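Local coordinates for protein Succinylglutamatedesuccinylase/aspartoacylase (Rhodobacter sphaeroides 2.4.1, PDB 3CDX) that probably hydrolyses amide or ester bonds as a metal-dependent enzyme of the succinylglutamate desuccinylase/aspartoacylase family, with a calcium ion in its metal site here, at residues A[16-21]-A[86-91]; A[44-49]-A[75-80]; A[235-238]-A[242-245]. All coordinates share one frame; numbering follows the deposited sequence.

Interaction 1: residues A[16-21]-A[86-91]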
# COMPACT_ATOMS: atom_id res chain seq x y z
N ASP A 16 37.29 1.14 -17.01
CA ASP A 16 37.85 1.16 -18.35
C ASP A 16 37.93 -0.28 -18.79
O ASP A 16 38.87 -1.00 -18.44
CB ASP A 16 39.25 1.81 -18.34
CG ASP A 16 39.92 1.85 -19.73
OD1 ASP A 16 39.41 1.27 -20.72
OD2 ASP A 16 40.98 2.50 -19.84
N PHE A 17 36.95 -0.69 -19.58
CA PHE A 17 36.80 -2.08 -20.03
C PHE A 17 37.90 -2.56 -21.00
O PHE A 17 38.03 -3.76 -21.23
CB PHE A 17 35.40 -2.30 -20.61
CG PHE A 17 34.29 -2.22 -19.57
CD1 PHE A 17 33.89 -3.37 -18.86
CD2 PHE A 17 33.64 -1.02 -19.32
CE1 PHE A 17 32.84 -3.30 -17.90
CE2 PHE A 17 32.60 -0.94 -18.39
CZ PHE A 17 32.21 -2.09 -17.66
N ASP A 18 38.71 -1.63 -21.52
CA ASP A 18 39.84 -1.95 -22.40
C ASP A 18 41.17 -2.08 -21.65
O ASP A 18 42.19 -2.42 -22.24
CB ASP A 18 39.99 -0.88 -23.48
CG ASP A 18 38.80 -0.82 -24.43
OD1 ASP A 18 38.29 -1.90 -24.82
OD2 ASP A 18 38.38 0.31 -24.80
N ARG A 19 41.16 -1.80 -20.34
CA ARG A 19 42.37 -1.82 -19.55
C ARG A 19 42.66 -3.22 -19.00
O ARG A 19 41.78 -3.85 -18.41
CB ARG A 19 42.24 -0.84 -18.41
CG ARG A 19 43.49 -0.66 -17.56
CD ARG A 19 43.39 0.64 -16.79
NE ARG A 19 43.01 0.45 -15.39
CZ ARG A 19 42.37 1.36 -14.65
NH1 ARG A 19 42.09 1.08 -13.38
NH2 ARG A 19 42.01 2.54 -15.18
N ASP A 20 43.89 -3.70 -19.20
CA ASP A 20 44.29 -4.99 -18.66
C ASP A 20 44.36 -4.99 -17.13
O ASP A 20 44.70 -3.98 -16.52
CB ASP A 20 45.66 -5.42 -19.19
CG ASP A 20 45.60 -6.04 -20.58
OD1 ASP A 20 44.50 -6.26 -21.13
OD2 ASP A 20 46.70 -6.30 -21.11
N GLY A 21 44.05 -6.13 -16.54
CA GLY A 21 44.03 -6.30 -15.11
C GLY A 21 42.62 -6.57 -14.61
O GLY A 21 41.73 -7.04 -15.35
N GLN A 86 42.79 -15.35 -20.63
CA GLN A 86 43.15 -14.99 -22.00
C GLN A 86 41.95 -14.49 -22.77
O GLN A 86 41.21 -15.25 -23.42
CB GLN A 86 43.88 -16.14 -22.73
CG GLN A 86 45.30 -16.41 -22.20
CD GLN A 86 46.29 -15.31 -22.56
OE1 GLN A 86 46.27 -14.76 -23.67
NE2 GLN A 86 47.18 -14.99 -21.62
N GLY A 87 41.74 -13.18 -22.66
CA GLY A 87 40.55 -12.55 -23.17
C GLY A 87 39.97 -11.61 -22.12
O GLY A 87 40.70 -10.83 -21.50
N ARG A 88 38.66 -11.71 -21.90
CA ARG A 88 37.96 -10.76 -21.02
C ARG A 88 36.71 -11.39 -20.44
O ARG A 88 35.91 -11.99 -21.17
CB ARG A 88 37.63 -9.45 -21.75
CG ARG A 88 37.08 -8.35 -20.81
CD ARG A 88 36.97 -6.98 -21.49
NE ARG A 88 36.33 -7.10 -22.80
CZ ARG A 88 36.15 -6.11 -23.65
NH1 ARG A 88 35.57 -6.35 -24.82
NH2 ARG A 88 36.54 -4.87 -23.36
N VAL A 89 36.57 -11.24 -19.11
CA VAL A 89 35.40 -11.70 -18.34
C VAL A 89 34.75 -10.47 -17.65
O VAL A 89 35.40 -9.76 -16.89
CB VAL A 89 35.78 -12.75 -17.28
CG1 VAL A 89 34.51 -13.32 -16.60
CG2 VAL A 89 36.61 -13.90 -17.93
N ILE A 90 33.48 -10.24 -17.99
CA ILE A 90 32.64 -9.22 -17.35
C ILE A 90 31.54 -9.89 -16.52
O ILE A 90 30.77 -10.70 -17.04
CB ILE A 90 32.06 -8.28 -18.42
CG1 ILE A 90 33.21 -7.63 -19.22
CG2 ILE A 90 31.10 -7.16 -17.77
CD1 ILE A 90 32.80 -7.03 -20.52
N MET A 91 31.48 -9.54 -15.23
CA MET A 91 30.63 -10.24 -14.23
C MET A 91 29.73 -9.25 -13.51
O MET A 91 30.21 -8.34 -12.86
CB MET A 91 31.51 -11.00 -13.21
CG MET A 91 32.26 -12.21 -13.87
SD MET A 91 33.69 -12.89 -12.96
CE MET A 91 34.79 -11.47 -13.06
O HOH W 1 35.70 -2.42 -24.75
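Arg-88 reaches from strand 87-92 to the type I turn at 16-19 and hooks the backbone carbonyl of Phe-17. Its NH2 donates to Phe-17 O at 2.8 Å, with an N-H...O angle of 158°. The oxygen lies at the guanidinium edge, close to the plane of that group, while the donor stands above the carbonyl plane. The side chain leaves the strand with CG anti to the backbone N (chi1 -172°) and runs extended as far as CD, 3.4 Å from Phe-17 O; a bend about the CG-CD bond (chi3 47°) then turns the guanidinium so that NH2 meets this oxygen. Arginine suits the span, being long and rich in donors; NE bonds to Thr-55 OG1 while NH2 serves the turn.

The same NH2 faces Asp-18 OD1 in a long salt bridge (3.7 Å), and a water links the two, donating to OD1 and accepting from Arg-88.

Phe-17 CB lies 3.9 Å from Arg-88 NH2, and its ring CD1 4.2 Å from Ile-90 CD1, the Phe-17 and Ile-90 side chains crossing at about a right angle. A broad aromatic suits this place beside Ile-90 and Ile-45; Met-141 touches it too.

A leucine at Arg-88 would probably leave Phe-17 O and the water without their donor and Asp-18 without its opposite charge. One guanidinium thus serves a carbonyl, a water and a distant carboxylate.

Interaction 2: residues A[44-49]-A[75-80]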
# COMPACT_ATOMS: atom_id res chain seq x y z
N PRO A 44 27.04 -3.85 -8.71
CA PRO A 44 28.40 -4.44 -8.82
C PRO A 44 28.81 -4.95 -10.23
O PRO A 44 28.05 -5.68 -10.87
CB PRO A 44 28.39 -5.57 -7.78
CG PRO A 44 26.96 -5.79 -7.41
CD PRO A 44 26.21 -4.53 -7.69
N ILE A 45 30.00 -4.54 -10.66
CA ILE A 45 30.62 -4.99 -11.94
C ILE A 45 32.12 -5.23 -11.70
O ILE A 45 32.82 -4.35 -11.17
CB ILE A 45 30.58 -3.91 -13.07
CG1 ILE A 45 29.17 -3.48 -13.42
CG2 ILE A 45 31.31 -4.41 -14.35
CD1 ILE A 45 29.13 -2.24 -14.36
N THR A 46 32.58 -6.44 -12.05
CA THR A 46 33.98 -6.84 -11.99
C THR A 46 34.38 -7.24 -13.40
O THR A 46 33.65 -7.96 -14.11
CB THR A 46 34.23 -8.03 -11.01
OG1 THR A 46 33.74 -7.70 -9.70
CG2 THR A 46 35.74 -8.32 -10.87
N VAL A 47 35.54 -6.73 -13.84
CA VAL A 47 36.09 -7.06 -15.16
C VAL A 47 37.52 -7.49 -14.96
O VAL A 47 38.29 -6.82 -14.23
CB VAL A 47 35.99 -5.90 -16.20
CG1 VAL A 47 36.81 -4.69 -15.77
CG2 VAL A 47 36.46 -6.36 -17.60
N VAL A 48 37.85 -8.64 -15.56
CA VAL A 48 39.22 -9.13 -15.64
C VAL A 48 39.59 -9.18 -17.13
O VAL A 48 38.90 -9.82 -17.94
CB VAL A 48 39.39 -10.54 -14.97
CG1 VAL A 48 40.80 -11.06 -15.13
CG2 VAL A 48 39.03 -10.50 -13.49
N LYS A 49 40.67 -8.50 -17.48
CA LYS A 49 41.18 -8.51 -18.84
C LYS A 49 42.68 -8.87 -18.84
O LYS A 49 43.47 -8.29 -18.10
CB LYS A 49 40.92 -7.16 -19.52
CG LYS A 49 41.26 -7.11 -21.03
CD LYS A 49 41.00 -5.73 -21.60
CE LYS A 49 42.01 -5.33 -22.69
NZ LYS A 49 41.95 -6.23 -23.84
N ASP A 75 30.87 -15.06 -6.42
CA ASP A 75 31.98 -15.92 -5.98
C ASP A 75 33.14 -15.91 -7.01
O ASP A 75 34.30 -15.73 -6.64
CB ASP A 75 31.44 -17.34 -5.72
CG ASP A 75 32.55 -18.33 -5.33
OD1 ASP A 75 33.07 -18.20 -4.20
OD2 ASP A 75 32.86 -19.25 -6.14
N LEU A 76 32.82 -16.07 -8.30
CA LEU A 76 33.85 -16.11 -9.34
C LEU A 76 34.51 -14.75 -9.44
O LEU A 76 35.75 -14.65 -9.58
CB LEU A 76 33.31 -16.58 -10.71
CG LEU A 76 34.32 -16.70 -11.87
CD1 LEU A 76 35.49 -17.66 -11.54
CD2 LEU A 76 33.62 -17.07 -13.19
N ALA A 77 33.68 -13.71 -9.28
CA ALA A 77 34.17 -12.34 -9.39
C ALA A 77 35.19 -12.02 -8.32
O ALA A 77 36.12 -11.24 -8.54
CB ALA A 77 32.98 -11.31 -9.37
N ARG A 78 35.01 -12.60 -7.13
CA ARG A 78 35.91 -12.35 -6.02
C ARG A 78 37.27 -13.07 -6.18
O ARG A 78 38.30 -12.57 -5.72
CB ARG A 78 35.25 -12.73 -4.68
CG ARG A 78 36.05 -12.36 -3.43
CD ARG A 78 35.28 -12.62 -2.12
NE ARG A 78 34.79 -13.99 -2.02
CZ ARG A 78 35.53 -15.01 -1.58
NH1 ARG A 78 36.79 -14.82 -1.21
NH2 ARG A 78 35.02 -16.24 -1.54
N ARG A 79 37.24 -14.25 -6.81
CA ARG A 79 38.37 -15.19 -6.88
C ARG A 79 39.22 -15.07 -8.15
O ARG A 79 40.45 -15.16 -8.08
CB ARG A 79 37.88 -16.63 -6.78
CG ARG A 79 37.42 -17.08 -5.39
CD ARG A 79 36.85 -18.53 -5.47
NE ARG A 79 35.97 -18.86 -4.34
CZ ARG A 79 35.64 -20.10 -3.96
NH1 ARG A 79 36.12 -21.18 -4.60
NH2 ARG A 79 34.84 -20.28 -2.91
N LEU A 80 38.58 -14.87 -9.31
CA LEU A 80 39.24 -14.85 -10.62
C LEU A 80 40.35 -13.80 -10.77
O LEU A 80 40.14 -12.63 -10.46
CB LEU A 80 38.19 -14.68 -11.73
CG LEU A 80 38.62 -14.76 -13.21
CD1 LEU A 80 39.12 -16.15 -13.61
CD2 LEU A 80 37.51 -14.28 -14.14
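Thr-46 lays its OG1 and CB against the methyl of Ala-77: OG1 stands 3.7 Å from Ala-77 CB, and Thr-46 CB is 3.9 Å from the same carbon. This is helix-on-sheet packing in the zinc-peptidase-like catalytic fold, with the end of helix 68-79 laid against strand 40-50, and there is no hydrogen bond between the two segments. The CA atoms of Thr-46 and Ala-77 are 6.1 Å apart, a close approach that suits alanine, whose single methyl fills the interface without pushing the backbones apart. Threonine, beta-branched, fits a strand, and its two branches are used differently. OG1 lies anti to the carbonyl carbon (chi1 -56°) and meets the methyl, whereas CG2, anti to the backbone N, comes 3.8 Å from Ala-77 O. That carbonyl also accepts a hydrogen bond from Arg-22 on the neighbouring strand 21-30.

Two residues along the strand, Val-48 faces the helix too, as the alternation of a strand requires. Leu-80, the first residue to leave helical backbone angles, meets Val-48, and is touched as well by Val-89 of strand 87-92 and by Val-85 of the loop before it. Branched aliphatic residues suit this buried spot, since they bring bulk but no polar group that would need a partner.

On the helix, Asp-75 pairs with Arg-79 through OD1 and NE at 3.0 Å, with a longer link to Arg-78; its OD2 lies over the centre of one face of the Arg-79 guanidinium. Val-303 of the second subunit packs on Thr-46, so the oligomer borders this seam. At the Val-48 end, CG2 lies 3.9 Å from Leu-80 O and 4.1 Å from Leu-80 CD2.

Interaction 3: residues A[235-238]-A[242-245]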
# COMPACT_ATOMS: atom_id res chain seq x y z
N ASN A 235 33.40 -23.95 -16.78
CA ASN A 235 33.33 -24.72 -18.02
C ASN A 235 33.14 -23.85 -19.25
O ASN A 235 33.77 -24.08 -20.29
CB ASN A 235 32.17 -25.72 -17.99
CG ASN A 235 32.45 -26.95 -17.15
OD1 ASN A 235 33.54 -27.14 -16.62
ND2 ASN A 235 31.43 -27.79 -17.01
N VAL A 236 32.27 -22.85 -19.16
CA VAL A 236 32.04 -22.00 -20.29
C VAL A 236 33.34 -21.24 -20.61
O VAL A 236 33.71 -21.10 -21.78
CB VAL A 236 30.87 -21.03 -20.10
CG1 VAL A 236 31.05 -19.87 -21.01
CG2 VAL A 236 29.51 -21.75 -20.44
N LEU A 237 34.04 -20.78 -19.57
CA LEU A 237 35.30 -20.05 -19.77
C LEU A 237 36.39 -20.93 -20.41
O LEU A 237 37.20 -20.45 -21.22
CB LEU A 237 35.81 -19.53 -18.43
CG LEU A 237 35.02 -18.41 -17.74
CD1 LEU A 237 35.80 -17.89 -16.50
CD2 LEU A 237 34.68 -17.26 -18.70
N LYS A 238 36.43 -22.19 -19.97
CA LYS A 238 37.33 -23.20 -20.51
C LYS A 238 37.00 -23.49 -21.98
O LYS A 238 37.90 -23.47 -22.82
CB LYS A 238 37.30 -24.48 -19.65
CG LYS A 238 37.84 -24.24 -18.25
CD LYS A 238 37.69 -25.46 -17.40
CE LYS A 238 38.40 -25.30 -16.07
NZ LYS A 238 37.89 -26.39 -15.12
N VAL A 242 39.34 -19.04 -22.49
CA VAL A 242 39.66 -17.85 -21.70
C VAL A 242 40.47 -18.23 -20.45
O VAL A 242 41.31 -17.49 -19.99
CB VAL A 242 38.36 -17.03 -21.36
CG1 VAL A 242 38.64 -15.85 -20.43
CG2 VAL A 242 37.71 -16.56 -22.63
N ILE A 243 40.20 -19.42 -19.91
CA ILE A 243 41.02 -19.96 -18.85
C ILE A 243 41.42 -21.38 -19.22
O ILE A 243 40.80 -22.01 -20.08
CB ILE A 243 40.31 -19.94 -17.45
CG1 ILE A 243 39.27 -21.06 -17.37
CG2 ILE A 243 39.67 -18.55 -17.19
CD1 ILE A 243 38.51 -21.12 -16.07
N GLU A 244 42.44 -21.90 -18.53
CA GLU A 244 43.03 -23.20 -18.85
C GLU A 244 42.11 -24.36 -18.44
O GLU A 244 41.44 -24.33 -17.38
CB GLU A 244 44.42 -23.32 -18.18
CG GLU A 244 45.42 -22.19 -18.56
CD GLU A 244 46.54 -21.94 -17.49
OE1 GLU A 244 47.42 -22.84 -17.34
OE2 GLU A 244 46.54 -20.85 -16.82
N GLY A 245 42.07 -25.38 -19.29
CA GLY A 245 41.46 -26.64 -18.93
C GLY A 245 40.38 -27.00 -19.89
O GLY A 245 40.17 -26.31 -20.89
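Leu-237 O is the polar centre of the contact, taking two backbone N-H groups from the chain that follows helix 223-239. Val-242 N donates at 2.9 Å, nearly in line with the carbonyl bond (C=O...N angle 165°), while Ile-243 N makes a weak bond to it at 3.4 Å. One carbonyl in the last turns of the helix thus holds the returning loop by two N-H groups, the second weakly.

The apolar contacts centre on Ile-243. Its CG1 lies between the backbone N and the carbonyl carbon (chi1 76°), a crowded setting that lets CG1 approach Lys-238 CG at 3.6 Å, with CD1 3.9 Å from Leu-237 CB. Its CG2 meets Leu-237 CD1.

Lys-238 supplies aliphatic length: extended beyond CG, its chain runs beside the loop, with CE 3.4 Å from Glu-244 O and CB 3.6 Å from Gly-245 O. Glycine suits position 245, for a beta carbon there would crowd Lys-238 CE and the preceding carbonyl.

Towards the interior, Leu-237 and Val-242 both pack on Val-56 of strand 55-60 and Val-89 of strand 87-92, placing this helix end and its exit loop against two parallel neighbouring strands.

In the fold
From the N terminus, the loop at 16-21 leads into strand 21-30, and interaction 1 closes a long loop by joining that segment to strand 87-92. Nested inside this loop is interaction 2, which closes the shorter path from strand 40-50 to helix 68-79. The two meet in the sheet, where strands 40-50 and 87-92 are antiparallel neighbours. Interaction 3 follows in series and closes a short loop between the last turn of helix 223-239 and the chain that leaves it. It still reaches the others: Val-242 O lies 2.7 Å from Gln-86 N, a probable hydrogen bond, and Leu-76 packs on Leu-237. Together they tie the N-terminal loop, the sheet and two helices.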